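Local coordinates for metallo-beta-lactamase (Serratia marcescens, PDB 6K4X), which hydrolyses the amide bond of beta-lactam antibiotics with a pair of active-site zinc ions, as expected of a subclass B3 metallo-beta-lactamase, at residues Pro148-Gly153 with Ser175-Ser180. Numbering follows the deposited sequence.
Sequences PGHTEG and SLTAVS. With ZN (zinc ion), chain B; D0U (4-azanyl-2-sulfanyl-benzoic acid), chain E.
His-150 meets Thr-177 in an arrangement that illustrates second-shell control of a zinc ligand: one ring nitrogen binds the metal while the other is tied to a backbone carbonyl. The segment 148-153 enters through Pro-148 and Gly-149; at the backbone conformation of the latter a CB would run into the carbonyl O of Pro-148, and Gly-149 N donates to Thr-151 O across His-150. With CG anti to the backbone N (chi1 -179°), the imidazole runs alongside Thr-177 and carries NE2 to the zinc ion, 2.0 Å away. Its ND1-H points at Thr-177 O, 2.9 Å from ND1, nearly straight at 164° and lying in both the ring plane and the carbonyl plane, on a lone pair. Thr-177 OG1 also lies 2.9 Å from His-150 ND1, but at an angle too poor for a hydrogen bond. Held at ND1 by the carbonyl and at NE2 by the metal, the ring has little freedom to rotate, and the carbonyl would probably make NE2 a stronger donor. Ser-175 CB sits over one face, 4.2 Å from the ring centroid in a CH-pi contact, and Val-179 CG1 meets CE1 at the edge. A water bridges His-150 N and Ser-175 O, joining the backbones. Thr-151 OG1 is hydrogen-bonded to Asn-98 ND2.

The same second segment holds the inhibitor: Ser-175 OG donates to carboxylate O2 of the ligand, Thr-177 OG1 to O1 (2.8 Å), while the ligand sulfur S1, probably a thiolate, joins His-150 on the zinc ion, which His-72 and His-74 complete. Both loops follow strands of the five-stranded sheet, 140-146 and 166-173, and the second is backed by helices 190-205 and 241-260, where Leu-176 packs on Phe-200 and Ile-245.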
ATOM      1  N   PRO A 148       1.293   8.019  -8.895  1.00  6.51           N
ATOM      2  CA  PRO A 148       1.888   7.251  -9.986  1.00  7.09           C
ATOM      3  C   PRO A 148       3.414   7.377 -10.027  1.00  6.43           C
ATOM      4  O   PRO A 148       4.031   8.245  -9.382  1.00  7.53           O
ATOM      5  CB  PRO A 148       1.254   7.893 -11.224  1.00  7.74           C
ATOM      6  CG  PRO A 148       1.065   9.341 -10.814  1.00  7.35           C
ATOM      7  CD  PRO A 148       0.592   9.224  -9.376  1.00  7.26           C
ATOM      8  N   GLY A 149       4.008   6.517 -10.832  1.00  6.88           N
ATOM      9  CA  GLY A 149       5.397   6.596 -11.155  1.00  6.86           C
ATOM     10  C   GLY A 149       6.057   5.243 -11.094  1.00  6.73           C
ATOM     11  O   GLY A 149       6.638   4.781 -12.061  1.00  8.04           O
ATOM     12  N   HIS A 150       5.961   4.574  -9.948  1.00  5.99           N
ATOM     13  CA  HIS A 150       6.334   3.147  -9.841  1.00  6.36           C
ATOM     14  C   HIS A 150       5.397   2.285 -10.696  1.00  6.22           C
ATOM     15  O   HIS A 150       5.841   1.295 -11.291  1.00  6.89           O
ATOM     16  CB  HIS A 150       6.410   2.766  -8.375  1.00  6.29           C
ATOM     17  CG  HIS A 150       6.803   1.365  -8.097  1.00  5.93           C
ATOM     18  ND1 HIS A 150       8.109   0.983  -8.029  1.00  6.02           N
ATOM     19  CD2 HIS A 150       6.066   0.277  -7.792  1.00  6.51           C
ATOM     20  CE1 HIS A 150       8.159  -0.300  -7.671  1.00  6.24           C
ATOM     21  NE2 HIS A 150       6.912  -0.779  -7.567  1.00  6.66           N
ATOM     22  N   THR A 151       4.121   2.681 -10.723  1.00  6.05           N
ATOM     23  CA  THR A 151       3.127   2.161 -11.646  1.00  6.30           C
ATOM     24  C   THR A 151       2.217   3.325 -12.005  1.00  6.88           C
ATOM     25  O   THR A 151       2.109   4.289 -11.239  1.00  6.88           O
ATOM     26  CB  THR A 151       2.262   1.015 -11.071  1.00  6.33           C
ATOM     27  OG1 THR A 151       1.398   1.538 -10.050  1.00  6.37           O
ATOM     28  CG2 THR A 151       3.048  -0.181 -10.593  1.00  6.62           C
ATOM     29  N   GLU A 152       1.522   3.228 -13.137  1.00  7.14           N
ATOM     30  CA  GLU A 152       0.688   4.356 -13.531  1.00  7.67           C
ATOM     31  C   GLU A 152      -0.520   4.527 -12.605  1.00  6.73           C
ATOM     32  O   GLU A 152      -0.969   5.657 -12.379  1.00  7.18           O
ATOM     33  CB  GLU A 152       0.178   4.162 -14.958  1.00  8.77           C
ATOM     34  CG  GLU A 152       1.210   4.362 -16.047  1.00 13.01           C
ATOM     35  CD  GLU A 152       0.653   4.462 -17.454  1.00 18.91           C
ATOM     36  OE1 GLU A 152      -0.564   4.314 -17.608  1.00 20.39           O
ATOM     37  OE2 GLU A 152       1.454   4.715 -18.390  1.00 27.51           O
ATOM     38  N   GLY A 153      -1.044   3.420 -12.059  1.00  6.08           N
ATOM     39  CA  GLY A 153      -2.263   3.502 -11.250  1.00  6.20           C
ATOM     40  C   GLY A 153      -2.013   3.447  -9.750  1.00  5.77           C
ATOM     41  O   GLY A 153      -2.942   3.184  -8.998  1.00  6.35           O
ATOM     42  N   SER A 175       4.528   2.610  -2.859  1.00  6.43           N
ATOM     43  CA  SER A 175       5.927   2.697  -3.293  1.00  6.73           C
ATOM     44  C   SER A 175       6.126   3.850  -4.267  1.00  6.45           C
ATOM     45  O   SER A 175       5.379   4.018  -5.218  1.00  7.24           O
ATOM     46  CB  SER A 175       6.359   1.405  -3.900  1.00  6.70           C
ATOM     47  OG  SER A 175       6.152   0.358  -2.974  1.00  7.70           O
ATOM     48  N   LEU A 176       7.217   4.594  -4.045  1.00  6.51           N
ATOM     49  CA  LEU A 176       7.593   5.728  -4.883  1.00  6.45           C
ATOM     50  C   LEU A 176       8.946   5.484  -5.556  1.00  6.77           C
ATOM     51  O   LEU A 176       9.681   6.445  -5.845  1.00  6.98           O
ATOM     52  CB  LEU A 176       7.662   6.982  -4.022  1.00  6.70           C
ATOM     53  CG  LEU A 176       6.397   7.334  -3.250  1.00  7.19           C
ATOM     54  CD1 LEU A 176       6.615   8.603  -2.446  1.00  8.00           C
ATOM     55  CD2 LEU A 176       5.187   7.456  -4.167  1.00  9.42           C
ATOM     56  N   THR A 177       9.292   4.214  -5.785  1.00  6.43           N
ATOM     57  CA  THR A 177      10.639   3.824  -6.151  1.00  6.44           C
ATOM     58  C   THR A 177      10.809   3.727  -7.670  1.00  6.29           C
ATOM     59  O   THR A 177      10.076   3.027  -8.377  1.00  7.12           O
ATOM     60  CB  THR A 177      10.967   2.489  -5.494  1.00  6.60           C
ATOM     61  OG1 THR A 177       9.929   1.572  -5.846  1.00  7.71           O
ATOM     62  CG2 THR A 177      11.104   2.614  -3.995  1.00  7.44           C
ATOM     63  N   ALA A 178      11.880   4.344  -8.149  1.00  6.44           N
ATOM     64  CA  ALA A 178      12.354   4.235  -9.529  1.00  7.17           C
ATOM     65  C   ALA A 178      13.220   2.980  -9.633  1.00  7.87           C
ATOM     66  O   ALA A 178      14.352   2.902  -9.099  1.00 11.32           O
ATOM     67  CB  ALA A 178      13.141   5.464  -9.910  1.00  7.55           C
ATOM     68  N   VAL A 179      12.648   1.935 -10.223  1.00  7.71           N
ATOM     69  CA  VAL A 179      13.329   0.633 -10.415  1.00  7.52           C
ATOM     70  C   VAL A 179      12.889   0.126 -11.783  1.00  7.72           C
ATOM     71  O   VAL A 179      11.804   0.416 -12.240  1.00  8.83           O
ATOM     72  CB  VAL A 179      12.979  -0.346  -9.279  1.00  8.83           C
ATOM     73  CG1 VAL A 179      11.483  -0.465  -9.100  1.00  9.68           C
ATOM     74  CG2 VAL A 179      13.565  -1.747  -9.405  1.00 11.25           C
ATOM     75  N   SER A 180      13.758  -0.597 -12.479  1.00  7.70           N
ATOM     76  CA  SER A 180      13.403  -0.983 -13.838  1.00  7.99           C
ATOM     77  C   SER A 180      14.104  -2.266 -14.249  1.00  7.68           C
ATOM     78  O   SER A 180      15.040  -2.721 -13.616  1.00  8.58           O
ATOM     79  CB  SER A 180      13.749   0.103 -14.809  1.00  8.37           C
ATOM     80  OG  SER A 180      15.159   0.152 -15.052  1.00  8.00           O
TER
HETATM   81 ZN    ZN B 301       6.161  -2.577  -7.041  1.00  6.27          ZN
HETATM   82  O2  D0U E 304       7.451  -1.710  -4.088  1.00  6.85           O
HETATM   83  C7  D0U E 304       8.622  -1.368  -4.359  1.00  6.52           C
HETATM   84  O1  D0U E 304       9.110  -0.271  -3.961  1.00  7.73           O
HETATM   85  C3  D0U E 304       9.504  -2.232  -5.189  1.00  6.68           C
HETATM   86  C2  D0U E 304      10.879  -1.870  -5.216  1.00  7.58           C
HETATM   87  C4  D0U E 304       9.056  -3.356  -5.905  1.00  6.72           C
HETATM   88  S1  D0U E 304       7.499  -4.054  -5.941  1.00  6.27           S
HETATM   89  C5  D0U E 304      10.020  -4.055  -6.666  1.00  7.61           C
HETATM   90  C6  D0U E 304      11.367  -3.691  -6.710  1.00  8.26           C
HETATM   91  N1  D0U E 304      12.290  -4.429  -7.441  1.00 11.20           N
HETATM   92  C1  D0U E 304      11.782  -2.621  -5.968  1.00  8.04           C
HETATM   93  O   HOH W   1       4.250   5.048  -7.615  1.00  7.67           O